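Local coordinates for protein ZYG-9 (Caenorhabditis elegans, PDB 2OF3) that organises microtubules and spindle poles during mitosis and meiosis in one-cell embryos and belongs to the TOG/XMAP215 family, at residues P165-P170 against P202-V208; L188-E192 against A226-V230; A181-S185 against D218-V223. All blocks are in the same frame, centred on the assembly; numbering follows the deposited sequence.

Interaction 1 of 3, residues P165-P170 against P202-V208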
loop_
_atom_site.group_PDB
_atom_site.type_symbol
_atom_site.label_atom_id
_atom_site.label_comp_id
_atom_site.label_asym_id
_atom_site.label_seq_id
_atom_site.Cartn_x
_atom_site.Cartn_y
_atom_site.Cartn_z
ATOM N N PRO A 165 -6.310 -2.856 10.075
ATOM C CA PRO A 165 -5.698 -4.154 9.842
ATOM C C PRO A 165 -6.523 -5.204 9.148
ATOM O O PRO A 165 -5.996 -5.952 8.304
ATOM C CB PRO A 165 -5.335 -4.600 11.243
ATOM C CG PRO A 165 -4.885 -3.337 11.834
ATOM C CD PRO A 165 -6.056 -2.416 11.455
ATOM N N LEU A 166 -7.810 -5.279 9.463
ATOM C CA LEU A 166 -8.629 -6.295 8.830
ATOM C C LEU A 166 -8.736 -6.129 7.338
ATOM O O LEU A 166 -8.734 -7.105 6.619
ATOM C CB LEU A 166 -10.026 -6.385 9.498
ATOM C CG LEU A 166 -11.039 -7.364 8.859
ATOM C CD1 LEU A 166 -10.571 -8.843 8.938
ATOM C CD2 LEU A 166 -12.415 -7.206 9.513
ATOM N N LYS A 167 -8.867 -4.907 6.847
ATOM C CA LYS A 167 -8.950 -4.718 5.396
ATOM C C LYS A 167 -7.580 -4.617 4.719
ATOM O O LYS A 167 -7.499 -4.847 3.532
ATOM C CB LYS A 167 -9.752 -3.453 5.027
ATOM C CG LYS A 167 -11.246 -3.468 5.359
ATOM C CD LYS A 167 -12.042 -4.403 4.446
ATOM C CE LYS A 167 -13.604 -4.287 4.675
ATOM N NZ LYS A 167 -14.041 -2.832 4.910
ATOM N N MET A 168 -6.514 -4.252 5.446
ATOM C CA MET A 168 -5.157 -4.223 4.890
ATOM C C MET A 168 -4.535 -5.606 4.710
ATOM O O MET A 168 -3.828 -5.858 3.736
ATOM C CB MET A 168 -4.246 -3.366 5.786
ATOM C CG MET A 168 -4.433 -1.786 5.664
ATOM S SD MET A 168 -4.038 -0.990 4.084
ATOM C CE MET A 168 -2.277 -1.007 4.224
ATOM N N THR A 169 -4.805 -6.512 5.645
ATOM C CA THR A 169 -4.070 -7.789 5.740
ATOM C C THR A 169 -4.216 -8.667 4.527
ATOM O O THR A 169 -3.215 -9.235 4.096
ATOM C CB THR A 169 -4.400 -8.522 7.043
ATOM O OG1 THR A 169 -4.003 -7.677 8.119
ATOM C CG2 THR A 169 -3.670 -9.904 7.175
ATOM N N PRO A 170 -5.436 -8.788 3.939
ATOM C CA PRO A 170 -5.562 -9.593 2.697
ATOM C C PRO A 170 -4.604 -9.147 1.555
ATOM O O PRO A 170 -4.074 -9.997 0.792
ATOM C CB PRO A 170 -7.045 -9.358 2.283
ATOM C CG PRO A 170 -7.758 -8.997 3.544
ATOM C CD PRO A 170 -6.749 -8.258 4.401
ATOM N N PRO A 202 -8.676 -10.138 16.006
ATOM C CA PRO A 202 -9.368 -9.349 14.962
ATOM C C PRO A 202 -9.136 -9.871 13.524
ATOM O O PRO A 202 -9.910 -9.512 12.619
ATOM C CB PRO A 202 -8.783 -7.954 15.133
ATOM C CG PRO A 202 -8.144 -7.924 16.486
ATOM C CD PRO A 202 -7.703 -9.317 16.759
ATOM N N LEU A 203 -8.127 -10.750 13.338
ATOM C CA LEU A 203 -7.700 -11.199 12.018
ATOM C C LEU A 203 -8.055 -12.655 11.760
ATOM O O LEU A 203 -7.689 -13.225 10.722
ATOM C CB LEU A 203 -6.187 -10.961 11.839
ATOM C CG LEU A 203 -5.587 -9.572 12.138
ATOM C CD1 LEU A 203 -4.099 -9.526 11.743
ATOM C CD2 LEU A 203 -6.397 -8.428 11.417
ATOM N N LYS A 204 -8.802 -13.254 12.688
ATOM C CA LYS A 204 -9.077 -14.684 12.631
ATOM C C LYS A 204 -9.681 -15.257 11.328
ATOM O O LYS A 204 -9.364 -16.419 10.989
ATOM C CB LYS A 204 -9.914 -15.112 13.828
ATOM C CG LYS A 204 -9.114 -15.202 15.160
ATOM C CD LYS A 204 -7.757 -15.983 15.096
ATOM C CE LYS A 204 -7.453 -16.734 16.434
ATOM N NZ LYS A 204 -7.833 -16.050 17.771
ATOM N N SER A 205 -10.517 -14.485 10.604
ATOM C CA SER A 205 -11.123 -14.972 9.328
ATOM C C SER A 205 -10.117 -15.085 8.193
ATOM O O SER A 205 -10.406 -15.687 7.133
ATOM C CB SER A 205 -12.270 -14.059 8.859
ATOM O OG SER A 205 -11.808 -12.732 8.589
ATOM N N LEU A 206 -8.923 -14.528 8.413
ATOM C CA LEU A 206 -7.927 -14.412 7.342
ATOM C C LEU A 206 -6.892 -15.548 7.264
ATOM O O LEU A 206 -6.153 -15.659 6.266
ATOM C CB LEU A 206 -7.242 -13.035 7.401
ATOM C CG LEU A 206 -8.238 -11.855 7.289
ATOM C CD1 LEU A 206 -7.451 -10.573 7.278
ATOM C CD2 LEU A 206 -9.098 -12.013 6.004
ATOM N N SER A 207 -6.849 -16.419 8.265
ATOM C CA SER A 207 -5.931 -17.558 8.164
ATOM C C SER A 207 -4.451 -17.055 8.053
ATOM O O SER A 207 -3.675 -17.549 7.230
ATOM C CB SER A 207 -6.262 -18.445 6.952
ATOM O OG SER A 207 -7.424 -19.235 7.197
ATOM N N VAL A 208 -4.112 -16.082 8.886
ATOM C CA VAL A 208 -2.780 -15.548 8.924
ATOM C C VAL A 208 -1.760 -16.640 9.288
ATOM O O VAL A 208 -0.785 -16.815 8.563
ATOM C CB VAL A 208 -2.674 -14.391 9.931
ATOM C CG1 VAL A 208 -1.214 -13.970 10.112
ATOM C CG2 VAL A 208 -3.555 -13.202 9.474
#

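Interaction 2 of 3, residues L188-E192 against A226-V230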
loop_
_atom_site.group_PDB
_atom_site.type_symbol
_atom_site.label_atom_id
_atom_site.label_comp_id
_atom_site.label_asym_id
_atom_site.label_seq_id
_atom_site.Cartn_x
_atom_site.Cartn_y
_atom_site.Cartn_z
ATOM N N LEU A 188 5.389 -9.089 5.692
ATOM C CA LEU A 188 5.339 -9.829 6.967
ATOM C C LEU A 188 5.549 -8.957 8.167
ATOM O O LEU A 188 4.892 -9.126 9.201
ATOM C CB LEU A 188 6.377 -10.987 6.999
ATOM C CG LEU A 188 6.016 -12.154 6.066
ATOM C CD1 LEU A 188 7.224 -13.117 5.892
ATOM C CD2 LEU A 188 4.653 -12.873 6.470
ATOM N N LEU A 189 6.493 -8.030 8.081
ATOM C CA LEU A 189 6.780 -7.085 9.192
ATOM C C LEU A 189 5.571 -6.211 9.521
ATOM O O LEU A 189 5.335 -5.908 10.676
ATOM C CB LEU A 189 7.998 -6.175 8.872
ATOM C CG LEU A 189 9.333 -6.936 8.806
ATOM C CD1 LEU A 189 10.399 -5.976 8.382
ATOM C CD2 LEU A 189 9.727 -7.645 10.142
ATOM N N VAL A 190 4.836 -5.767 8.515
ATOM C CA VAL A 190 3.583 -5.031 8.777
ATOM C C VAL A 190 2.533 -5.935 9.513
ATOM O O VAL A 190 1.957 -5.531 10.542
ATOM C CB VAL A 190 2.970 -4.426 7.471
ATOM C CG1 VAL A 190 1.672 -3.632 7.827
ATOM C CG2 VAL A 190 3.984 -3.464 6.793
ATOM N N ILE A 191 2.321 -7.153 9.016
ATOM C CA ILE A 191 1.477 -8.116 9.722
ATOM C C ILE A 191 1.960 -8.323 11.135
ATOM O O ILE A 191 1.157 -8.312 12.059
ATOM C CB ILE A 191 1.387 -9.425 8.955
ATOM C CG1 ILE A 191 0.664 -9.206 7.592
ATOM C CG2 ILE A 191 0.714 -10.537 9.844
ATOM C CD1 ILE A 191 0.806 -10.371 6.534
ATOM N N GLU A 192 3.267 -8.484 11.353
ATOM C CA GLU A 192 3.751 -8.653 12.698
ATOM C C GLU A 192 3.355 -7.448 13.580
ATOM O O GLU A 192 2.930 -7.595 14.724
ATOM C CB GLU A 192 5.272 -8.860 12.698
ATOM C CG GLU A 192 5.789 -9.048 14.102
ATOM C CD GLU A 192 7.281 -8.905 14.248
ATOM O OE1 GLU A 192 8.008 -8.896 13.221
ATOM O OE2 GLU A 192 7.718 -8.825 15.424
ATOM N N ALA A 226 11.061 -12.784 9.727
ATOM C CA ALA A 226 9.785 -12.045 9.889
ATOM C C ALA A 226 8.631 -13.063 10.007
ATOM O O ALA A 226 7.703 -12.834 10.807
ATOM C CB ALA A 226 9.569 -11.100 8.675
ATOM N N ALA A 227 8.698 -14.177 9.253
ATOM C CA ALA A 227 7.633 -15.198 9.317
ATOM C C ALA A 227 7.620 -15.829 10.682
ATOM O O ALA A 227 6.532 -15.991 11.273
ATOM C CB ALA A 227 7.780 -16.305 8.234
ATOM N N ILE A 228 8.814 -16.167 11.198
ATOM C CA ILE A 228 8.960 -16.666 12.559
ATOM C C ILE A 228 8.371 -15.644 13.508
ATOM O O ILE A 228 7.572 -16.027 14.372
ATOM C CB ILE A 228 10.455 -16.938 12.923
ATOM C CG1 ILE A 228 10.953 -18.165 12.184
ATOM C CG2 ILE A 228 10.640 -17.081 14.458
ATOM C CD1 ILE A 228 12.484 -18.270 12.147
ATOM N N ASN A 229 8.734 -14.363 13.375
ATOM C CA ASN A 229 8.206 -13.384 14.320
ATOM C C ASN A 229 6.693 -13.096 14.264
ATOM O O ASN A 229 6.100 -12.756 15.275
ATOM C CB ASN A 229 9.025 -12.082 14.277
ATOM C CG ASN A 229 10.402 -12.223 14.885
ATOM O OD1 ASN A 229 11.307 -11.448 14.583
ATOM N ND2 ASN A 229 10.568 -13.169 15.735
ATOM N N VAL A 230 6.073 -13.272 13.115
ATOM C CA VAL A 230 4.612 -13.261 13.019
ATOM C C VAL A 230 3.995 -14.395 13.879
ATOM O O VAL A 230 3.071 -14.151 14.677
ATOM C CB VAL A 230 4.113 -13.341 11.490
ATOM C CG1 VAL A 230 2.579 -13.637 11.394
ATOM C CG2 VAL A 230 4.455 -12.036 10.655
HETATM O O HOH W 1 7.053 -11.123 17.369
#

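Interaction 3 of 3, residues A181-S185 against D218-V223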
loop_
_atom_site.group_PDB
_atom_site.type_symbol
_atom_site.label_atom_id
_atom_site.label_comp_id
_atom_site.label_asym_id
_atom_site.label_seq_id
_atom_site.Cartn_x
_atom_site.Cartn_y
_atom_site.Cartn_z
ATOM N N ALA A 181 12.026 -10.842 -2.636
ATOM C CA ALA A 181 12.119 -11.215 -1.237
ATOM C C ALA A 181 11.983 -10.025 -0.321
ATOM O O ALA A 181 11.498 -10.174 0.804
ATOM C CB ALA A 181 13.474 -11.970 -0.948
ATOM N N ARG A 182 12.399 -8.839 -0.758
ATOM C CA ARG A 182 12.238 -7.636 0.094
ATOM C C ARG A 182 10.779 -7.297 0.268
ATOM O O ARG A 182 10.361 -6.935 1.348
ATOM C CB ARG A 182 12.973 -6.425 -0.485
ATOM C CG ARG A 182 14.475 -6.514 -0.374
ATOM C CD ARG A 182 15.093 -5.395 -1.171
ATOM N NE ARG A 182 16.512 -5.246 -0.849
ATOM C CZ ARG A 182 17.488 -5.395 -1.739
ATOM N NH1 ARG A 182 17.220 -5.694 -3.011
ATOM N NH2 ARG A 182 18.738 -5.231 -1.351
ATOM N N GLN A 183 9.998 -7.416 -0.807
ATOM C CA GLN A 183 8.533 -7.281 -0.684
ATOM C C GLN A 183 7.922 -8.301 0.268
ATOM O O GLN A 183 7.124 -7.927 1.128
ATOM C CB GLN A 183 7.852 -7.411 -2.033
ATOM C CG GLN A 183 6.326 -7.290 -1.905
ATOM C CD GLN A 183 5.602 -7.069 -3.238
ATOM O OE1 GLN A 183 6.212 -6.803 -4.250
ATOM N NE2 GLN A 183 4.272 -7.153 -3.203
ATOM N N ARG A 184 8.246 -9.584 0.147
ATOM C CA ARG A 184 7.710 -10.551 1.105
ATOM C C ARG A 184 8.079 -10.220 2.544
ATOM O O ARG A 184 7.202 -10.290 3.436
ATOM C CB ARG A 184 8.194 -11.979 0.793
ATOM C CG ARG A 184 7.843 -12.449 -0.603
ATOM C CD ARG A 184 8.000 -13.938 -0.684
ATOM N NE ARG A 184 9.392 -14.406 -0.513
ATOM C CZ ARG A 184 10.316 -14.414 -1.479
ATOM N NH1 ARG A 184 10.017 -13.941 -2.685
ATOM N NH2 ARG A 184 11.550 -14.920 -1.233
ATOM N N SER A 185 9.354 -9.889 2.827
ATOM C CA SER A 185 9.708 -9.628 4.209
ATOM C C SER A 185 9.087 -8.354 4.715
ATOM O O SER A 185 8.608 -8.309 5.850
ATOM C CB SER A 185 11.229 -9.622 4.448
ATOM O OG SER A 185 11.849 -8.668 3.602
ATOM N N ASP A 218 11.367 -20.089 3.763
ATOM C CA ASP A 218 11.748 -19.284 2.618
ATOM C C ASP A 218 13.268 -19.286 2.474
ATOM O O ASP A 218 13.994 -19.397 3.475
ATOM C CB ASP A 218 11.246 -17.845 2.837
ATOM C CG ASP A 218 11.177 -17.019 1.554
ATOM O OD1 ASP A 218 10.081 -16.930 0.926
ATOM O OD2 ASP A 218 12.195 -16.391 1.144
ATOM N N LYS A 219 13.738 -19.167 1.227
ATOM C CA LYS A 219 15.161 -19.088 0.823
ATOM C C LYS A 219 15.871 -17.881 1.446
ATOM O O LYS A 219 17.082 -17.889 1.681
ATOM C CB LYS A 219 15.148 -18.960 -0.710
ATOM C CG LYS A 219 16.454 -18.735 -1.404
ATOM C CD LYS A 219 16.302 -17.976 -2.827
ATOM C CE LYS A 219 15.704 -18.882 -3.977
ATOM N NZ LYS A 219 16.249 -18.598 -5.410
ATOM N N ASP A 220 15.102 -16.811 1.687
ATOM C CA ASP A 220 15.613 -15.541 2.148
ATOM C C ASP A 220 15.538 -15.368 3.670
ATOM O O ASP A 220 14.470 -15.577 4.290
ATOM C CB ASP A 220 14.827 -14.450 1.411
ATOM C CG ASP A 220 15.322 -13.070 1.743
ATOM O OD1 ASP A 220 16.143 -12.534 0.982
ATOM O OD2 ASP A 220 14.939 -12.505 2.780
ATOM N N VAL A 221 16.659 -15.015 4.289
ATOM C CA VAL A 221 16.714 -14.923 5.759
ATOM C C VAL A 221 15.782 -13.856 6.346
ATOM O O VAL A 221 15.251 -14.015 7.465
ATOM C CB VAL A 221 18.175 -14.713 6.281
ATOM C CG1 VAL A 221 18.679 -13.328 5.950
ATOM C CG2 VAL A 221 18.277 -14.958 7.790
ATOM N N ASN A 222 15.573 -12.752 5.635
ATOM C CA ASN A 222 14.716 -11.703 6.209
ATOM C C ASN A 222 13.270 -12.162 6.210
ATOM O O ASN A 222 12.540 -11.837 7.140
ATOM C CB ASN A 222 14.852 -10.382 5.462
ATOM C CG ASN A 222 16.296 -9.917 5.379
ATOM O OD1 ASN A 222 16.817 -9.656 4.288
ATOM N ND2 ASN A 222 16.970 -9.887 6.509
ATOM N N VAL A 223 12.857 -12.888 5.176
ATOM C CA VAL A 223 11.506 -13.456 5.099
ATOM C C VAL A 223 11.304 -14.482 6.206
ATOM O O VAL A 223 10.310 -14.418 6.978
ATOM C CB VAL A 223 11.250 -14.102 3.711
ATOM C CG1 VAL A 223 9.797 -14.709 3.619
ATOM C CG2 VAL A 223 11.515 -13.091 2.562
#

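Interaction 1 of 3, residues P165-P170 against P202-V208
With chi1 of Leu206 at -58°, its CG lies opposite the carbonyl carbon, and the fully extended branch beyond it carries CD1 across to helix 165-174; Leu166, whose CG is instead trans to its own N (chi1 176°), swings CD1 back to meet it at 3.9 Å. Leu206 CD1 has two further neighbours on the helix: it touches Thr169 CB at 3.7 Å and Pro170 CD at 3.8 Å. Leu203, three residues before Leu206, packs nearer the start of the helix, its CD2 resting against Pro165 CB at 4.0 Å and its CD1 facing Thr169 OG1. In the all-helical solenoid of the TOG domain, the contact lays the connection between helices 181-198 and 208-212 against the first turns of helix 165-174. No hydrogen bond crosses it. The one hydroxyl of Thr169 is used locally: OG1 donates to Pro165 O at 2.6 Å, on the face of that carbonyl opposite the one met by Thr169 N, so a single oxygen takes two donors. This leaves the methyl CG2 to pack against Val208 CG2 at 4.0 Å, while Tyr194 of helix 181-198 lies against Pro165 and Thr169.

Interaction 2 of 3, residues L188-E192 against A226-V230
Leu188 and Ala226 meet through their CB atoms, 3.6 Å apart, where helices 181-198 and 221-238 run nearly parallel (19°) with their local axes 8.8 Å from each other, the side-by-side stacking of an alpha-solenoid such as the TOG domain. The small Ala226 methyl also receives Leu189, which bends round from the far side of its helix to set CD2 against it at 3.8 Å. The isobutyl group of Leu188 continues past Ala226, Leu188 CD1 reaching Ala227 CB at 4.0 Å. One turn on, Val230 takes over: CG2 presses against the backbone at Leu188 O (3.3 Å) and lies beside Glu192 CB, while CG1 touches Ile191 CG2 obliquely. Glu192 keeps CG trans to its N (chi1 -180°) and stretches out alongside Asn229, the two pointing the same way, with OE1 3.5 Å from Asn229 CB. A water bridges the two helices at Glu192 and Asn229, donating to Glu192 OE2 and, at 2.8 Å, to Asn229 O. In the next shell, Val212 of helix 208-212 backs Leu188, Ala227 and Val230, and Leu172 and Leu173 of helix 165-174 lie against Ile191. With no direct hydrogen bond between the segments, the interface depends on close apolar fit in its buried part, and polar linkage is left to the water, which ties the carboxylate of Glu192 to a main-chain carbonyl of the facing helix.

Interaction 3 of 3, residues A181-S185 against D218-V223
Arg184 and Asp218 form a salt bridge, the two side chains coming from opposite directions, with guanidinium and carboxylate planes 37° apart. The straighter of its two bonds runs from NH2 to the syn lone pair of Asp218 OD2, at 2.9 Å and 166°, with the oxygen almost in the guanidinium plane; the second, from NE to OD1, is weak. A bend at chi3 (-65°) folds the arginine so that this edge faces the aspartate. Its remaining nitrogen, NH1, turns back to Ser178 O in the preceding loop, so the group is held from two sides, and Ala181 CA lies over one face toward its rim. Asp218 OD2 has a second donor, Asp220 N at 3.0 Å, which arrives on the anti side; this closes an Asx turn and probably fixes the carboxylate for the arginine. Asp220 in turn caps helix 221-238: its OD2 accepts from Val223 N through the anti lone pair, and weakly from Asn222 N, while OD1 sits against Ala181 CB at 3.3 Å. Beyond the polar groups, Val223 CG2 packs on the first turn of helix 181-198, 3.4 Å from Ala181 O and 3.9 Å from Arg184 CB. Ser185 CB packs on the backbone between Asn222 and Val223 and on Asn222 CB at 3.8 Å. An Asx turn leading into an aspartate N-cap thus starts helix 221-238 beside the N-terminal turn of helix 181-198, at the end of the TOG-domain solenoid where these two helices begin side by side.

In the fold
Interactions 2 and 3 are successive parts of one interface between helices 181-198 and 221-238, with centres 11 Å apart: Leu188 CD1 lies 3.5 Å from Val223 O, joining the buried packing to the polar N-terminal end. Interaction 1 lies toward the other end, its centre 13 Å from that of interaction 2. There Val208 links the two, its CG1 touching Ile191 CG2 at 3.9 Å and Val230 CG1 at 4.0 Å. Interactions 1 and 3 do not touch, their nearest atoms being about 10 Å apart. Interactions 2 and 3 thus hold helices 181-198 and 221-238 side by side, while interaction 1 packs the 202-208 connection onto helix 165-174.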